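Local coordinates for glycerol dehydratase (Clostridium butyricum, PDB 1R9D), which catalyses the dehydration of glycerol without coenzyme B12, probably by way of a glycyl radical as in other members of the pyruvate formate-lyase family, at residues G603-E608 and V687-H692; S678-A683 and S720-S725. One frame throughout, in Å; residues are numbered along the deposited sequence.

Contact 1: G603-E608 and V687-H692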
loop_
_atom_site.group_PDB
_atom_site.type_symbol
_atom_site.label_atom_id
_atom_site.label_comp_id
_atom_site.label_asym_id
_atom_site.label_seq_id
_atom_site.Cartn_x
_atom_site.Cartn_y
_atom_site.Cartn_z
ATOM N N GLY A 603 15.741 1.517 -47.258
ATOM C CA GLY A 603 16.454 2.777 -47.399
ATOM C C GLY A 603 16.814 3.177 -48.817
ATOM O O GLY A 603 17.580 4.122 -49.015
ATOM N N ASN A 604 16.264 2.470 -49.800
ATOM C CA ASN A 604 16.529 2.754 -51.212
ATOM C C ASN A 604 15.246 3.028 -51.993
ATOM O O ASN A 604 15.237 3.004 -53.230
ATOM C CB ASN A 604 17.272 1.576 -51.843
ATOM C CG ASN A 604 18.663 1.409 -51.277
ATOM O OD1 ASN A 604 19.565 2.189 -51.583
ATOM N ND2 ASN A 604 18.843 0.401 -50.430
ATOM N N ASP A 605 14.170 3.285 -51.260
ATOM C CA ASP A 605 12.861 3.570 -51.842
ATOM C C ASP A 605 12.316 2.398 -52.661
ATOM O O ASP A 605 11.646 2.597 -53.676
ATOM C CB ASP A 605 12.931 4.836 -52.710
ATOM C CG ASP A 605 11.577 5.522 -52.866
ATOM O OD1 ASP A 605 10.582 5.051 -52.269
ATOM O OD2 ASP A 605 11.509 6.547 -53.585
ATOM N N ILE A 606 12.611 1.179 -52.217
ATOM C CA ILE A 606 12.134 -0.040 -52.880
ATOM C C ILE A 606 10.943 -0.537 -52.063
ATOM O O ILE A 606 11.120 -1.016 -50.942
ATOM C CB ILE A 606 13.209 -1.155 -52.877
ATOM C CG1 ILE A 606 14.459 -0.699 -53.630
ATOM C CG2 ILE A 606 12.646 -2.426 -53.509
ATOM C CD1 ILE A 606 15.589 -1.719 -53.590
ATOM N N ASP A 607 9.736 -0.435 -52.618
ATOM C CA ASP A 607 8.538 -0.850 -51.884
ATOM C C ASP A 607 8.519 -2.273 -51.342
ATOM O O ASP A 607 8.026 -2.509 -50.236
ATOM C CB ASP A 607 7.282 -0.644 -52.736
ATOM C CG ASP A 607 6.913 0.818 -52.896
ATOM O OD1 ASP A 607 7.259 1.630 -52.009
ATOM O OD2 ASP A 607 6.257 1.153 -53.905
ATOM N N GLU A 608 9.040 -3.221 -52.113
ATOM C CA GLU A 608 9.038 -4.616 -51.689
ATOM C C GLU A 608 9.617 -4.817 -50.292
ATOM O O GLU A 608 9.038 -5.529 -49.470
ATOM C CB GLU A 608 9.800 -5.481 -52.698
ATOM C CG GLU A 608 9.862 -6.950 -52.314
ATOM C CD GLU A 608 10.400 -7.820 -53.432
ATOM O OE1 GLU A 608 11.487 -7.505 -53.962
ATOM O OE2 GLU A 608 9.736 -8.823 -53.777
ATOM N N VAL A 687 12.055 5.568 -45.135
ATOM C CA VAL A 687 11.681 5.674 -43.732
ATOM C C VAL A 687 10.271 6.232 -43.550
ATOM O O VAL A 687 9.553 5.840 -42.622
ATOM C CB VAL A 687 12.697 6.548 -42.962
ATOM C CG1 VAL A 687 12.283 6.686 -41.501
ATOM C CG2 VAL A 687 14.076 5.914 -43.056
ATOM N N SER A 688 9.865 7.127 -44.444
ATOM C CA SER A 688 8.542 7.730 -44.341
ATOM C C SER A 688 7.404 6.730 -44.563
ATOM O O SER A 688 6.258 7.012 -44.224
ATOM C CB SER A 688 8.406 8.902 -45.324
ATOM O OG SER A 688 8.313 8.450 -46.665
ATOM N N LYS A 689 7.715 5.557 -45.106
ATOM C CA LYS A 689 6.682 4.553 -45.359
ATOM C C LYS A 689 6.231 3.803 -44.107
ATOM O O LYS A 689 5.180 3.158 -44.106
ATOM C CB LYS A 689 7.163 3.560 -46.417
ATOM C CG LYS A 689 7.392 4.192 -47.786
ATOM C CD LYS A 689 8.150 3.246 -48.698
ATOM C CE LYS A 689 8.481 3.911 -50.027
ATOM N NZ LYS A 689 9.361 3.041 -50.865
ATOM N N LEU A 690 7.025 3.875 -43.043
ATOM C CA LEU A 690 6.668 3.217 -41.791
ATOM C C LEU A 690 5.482 3.963 -41.175
ATOM O O LEU A 690 5.197 5.100 -41.552
ATOM C CB LEU A 690 7.847 3.263 -40.817
ATOM C CG LEU A 690 9.198 2.755 -41.321
ATOM C CD1 LEU A 690 10.273 3.061 -40.269
ATOM C CD2 LEU A 690 9.117 1.262 -41.611
ATOM N N ASP A 691 4.791 3.325 -40.235
ATOM C CA ASP A 691 3.654 3.962 -39.561
ATOM C C ASP A 691 4.177 4.753 -38.357
ATOM O O ASP A 691 4.347 4.203 -37.266
ATOM C CB ASP A 691 2.650 2.905 -39.082
ATOM C CG ASP A 691 1.383 3.519 -38.502
ATOM O OD1 ASP A 691 1.409 4.711 -38.130
ATOM O OD2 ASP A 691 0.361 2.804 -38.407
ATOM N N HIS A 692 4.439 6.040 -38.562
ATOM C CA HIS A 692 4.951 6.901 -37.496
ATOM C C HIS A 692 3.851 7.417 -36.564
ATOM O O HIS A 692 4.141 8.059 -35.551
ATOM C CB HIS A 692 5.696 8.087 -38.110
ATOM C CG HIS A 692 6.950 7.703 -38.834
ATOM N ND1 HIS A 692 8.170 7.587 -38.202
ATOM C CD2 HIS A 692 7.173 7.413 -40.139
ATOM C CE1 HIS A 692 9.091 7.245 -39.085
ATOM N NE2 HIS A 692 8.514 7.134 -40.269
#
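Lys689 reaches across to Asp605 and Asp607 and ends between their carboxylates, forming a salt-bridge network that ties the start of helix 607-624 to the turn following helix 680-687. The dense part of the contact is the lysine tip. Lys689 NZ lies 2.7 Å from Asp605 OD1, which it meets almost head-on, in line with the C-O bond. The other bond of Lys689 NZ, 2.8 Å to Asp607 OD1, arrives on the anti side and 32° out of the carboxylate plane. Lys689 CE comes along with the ammonium, 3.3 Å from OD1 of both Asp605 and Asp607. A long, flexible residue type suits the place, since the nearest CA atoms, those of Asp607 and Lys689, are 8.7 Å apart; beyond CG the lysine chain is extended, and it crosses both aspartates at about a right angle. Asp605 turns its CG away from its own backbone N (chi1 -156°), which brings the carboxylate round to the lysine.

Everything else across this contact is loose: 144 Å² is buried in all, none of the touching residues is buried, and Asp607 is exposed to solvent. Behind Lys689 the loop is firmer. Val687 to Leu690 make a type I turn, and Val687 O accepts from Leu690 N and, on the opposite face of its plane, from His692 NE2 at 2.9 Å.

Asp610, farther along helix 607-624, adds another salt bridge to NZ. With three acidic partners, Lys689 very likely stays protonated, and its charge should relieve the mutual repulsion of carboxylates gathered at one helix end.

Contact 2: S678-A683 and S720-S725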
loop_
_atom_site.group_PDB
_atom_site.type_symbol
_atom_site.label_atom_id
_atom_site.label_comp_id
_atom_site.label_asym_id
_atom_site.label_seq_id
_atom_site.Cartn_x
_atom_site.Cartn_y
_atom_site.Cartn_z
ATOM N N SER A 678 21.337 4.938 -52.401
ATOM C CA SER A 678 20.616 5.694 -53.415
ATOM C C SER A 678 20.439 7.170 -53.075
ATOM O O SER A 678 19.624 7.859 -53.689
ATOM C CB SER A 678 19.247 5.046 -53.653
ATOM O OG SER A 678 19.387 3.657 -53.906
ATOM N N GLY A 679 21.209 7.662 -52.109
ATOM C CA GLY A 679 21.092 9.061 -51.730
ATOM C C GLY A 679 20.213 9.274 -50.507
ATOM O O GLY A 679 19.412 8.409 -50.162
ATOM N N PRO A 680 20.334 10.428 -49.831
ATOM C CA PRO A 680 19.530 10.716 -48.638
ATOM C C PRO A 680 18.029 10.902 -48.871
ATOM O O PRO A 680 17.225 10.594 -47.995
ATOM C CB PRO A 680 20.195 11.970 -48.073
ATOM C CG PRO A 680 20.700 12.662 -49.305
ATOM C CD PRO A 680 21.290 11.519 -50.097
ATOM N N THR A 681 17.647 11.405 -50.040
ATOM C CA THR A 681 16.229 11.596 -50.325
ATOM C C THR A 681 15.545 10.236 -50.411
ATOM O O THR A 681 14.476 10.033 -49.837
ATOM C CB THR A 681 16.003 12.351 -51.650
ATOM O OG1 THR A 681 16.541 13.675 -51.545
ATOM C CG2 THR A 681 14.514 12.450 -51.960
ATOM N N ALA A 682 16.170 9.305 -51.127
ATOM C CA ALA A 682 15.612 7.964 -51.266
ATOM C C ALA A 682 15.497 7.325 -49.888
ATOM O O ALA A 682 14.519 6.643 -49.592
ATOM C CB ALA A 682 16.496 7.115 -52.171
ATOM N N ALA A 683 16.502 7.546 -49.043
ATOM C CA ALA A 683 16.480 6.999 -47.692
ATOM C C ALA A 683 15.286 7.576 -46.931
ATOM O O ALA A 683 14.544 6.841 -46.278
ATOM C CB ALA A 683 17.783 7.336 -46.967
ATOM N N SER A 720 17.287 22.071 -45.647
ATOM C CA SER A 720 15.930 22.534 -45.388
ATOM C C SER A 720 14.925 21.792 -46.271
ATOM O O SER A 720 13.859 21.378 -45.809
ATOM C CB SER A 720 15.838 24.038 -45.650
ATOM O OG SER A 720 14.487 24.461 -45.708
ATOM N N SER A 721 15.265 21.625 -47.543
ATOM C CA SER A 721 14.382 20.922 -48.471
ATOM C C SER A 721 14.271 19.435 -48.115
ATOM O O SER A 721 13.199 18.830 -48.225
ATOM C CB SER A 721 14.902 21.078 -49.902
ATOM O OG SER A 721 14.035 20.437 -50.820
ATOM N N LEU A 722 15.388 18.848 -47.696
ATOM C CA LEU A 722 15.422 17.442 -47.320
ATOM C C LEU A 722 14.486 17.192 -46.143
ATOM O O LEU A 722 13.707 16.235 -46.144
ATOM C CB LEU A 722 16.844 17.041 -46.929
ATOM C CG LEU A 722 17.101 15.572 -46.584
ATOM C CD1 LEU A 722 17.117 14.740 -47.858
ATOM C CD2 LEU A 722 18.435 15.442 -45.861
ATOM N N ILE A 723 14.564 18.058 -45.138
ATOM C CA ILE A 723 13.731 17.924 -43.951
ATOM C C ILE A 723 12.251 18.091 -44.284
ATOM O O ILE A 723 11.422 17.268 -43.895
ATOM C CB ILE A 723 14.141 18.957 -42.869
ATOM C CG1 ILE A 723 15.562 18.646 -42.376
ATOM C CG2 ILE A 723 13.145 18.936 -41.716
ATOM C CD1 ILE A 723 16.196 19.762 -41.534
ATOM N N ARG A 724 11.917 19.148 -45.009
ATOM C CA ARG A 724 10.523 19.386 -45.360
ATOM C C ARG A 724 9.900 18.249 -46.162
ATOM O O ARG A 724 8.736 17.910 -45.958
ATOM C CB ARG A 724 10.388 20.704 -46.122
ATOM C CG ARG A 724 10.500 21.921 -45.220
ATOM C CD ARG A 724 10.535 23.203 -46.017
ATOM N NE ARG A 724 10.417 24.383 -45.162
ATOM C CZ ARG A 724 10.729 25.615 -45.554
ATOM N NH1 ARG A 724 11.181 25.822 -46.783
ATOM N NH2 ARG A 724 10.586 26.639 -44.723
ATOM N N SER A 725 10.669 17.651 -47.065
ATOM C CA SER A 725 10.142 16.558 -47.876
ATOM C C SER A 725 9.852 15.332 -47.019
ATOM O O SER A 725 8.843 14.653 -47.212
ATOM C CB SER A 725 11.123 16.182 -48.987
ATOM O OG SER A 725 10.640 15.057 -49.707
#
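Leu722 belongs to helix 712-728, the connecting helix of a beta-alpha-beta crossover between the parallel neighbouring strands 702-705 and 733-738, and it meets Pro680 and Thr681 in the first turn of helix 680-687. One methyl does the touching. With CG anti to the backbone N (chi1 -176°) and chi2 at 75°, the leucine carries CD1 across to the other helix, although its CB bond does not head there. CD1 of Leu722 meets the proline ring at its CB corner, 4.1 Å from Pro680 CB, and lies over the peptide that follows, 4.0 Å from Thr681 N.

Pro680 aims its CB at helix 712-728. Proline suits a first helical turn, where its missing N-H costs no helical hydrogen bond, and Gly679 before it has a positive phi, which glycine reaches easily. Leucine suits the buried side: its branched end also touches Gln703 and Phe705 of one strand and Phe736 of the other, while Pro680 shares the first two.

Thr681 lies at the exposed margin, where a small, partly polar residue is at home. It and Leu722 cross obliquely. Its hydroxyl sits beside its own backbone N (chi1 -64°), leaving Thr681 OG1 3.9 Å from Leu722 CD1.

From the N-terminal side the chain passes 603-608, enters helix 607-624, and returns through 678-683 and helix 680-687 to 687-692. Contact 1 closes this loop, with 78 residues between its segments. Contact 2 closes a second loop that starts inside the first, from 678-683 through strand 702-705 to helix 712-728, spanning 36 residues. The segments alternate, so the two loops cross rather than nest. Helix 680-687 is their common element: its first turn packs on helix 712-728, and the turn leaving it is tied to helix 607-624. The contacts, centred 13 Å apart, also touch directly, through a probable hydrogen bond between Asn604 OD1 and Ser678 OG.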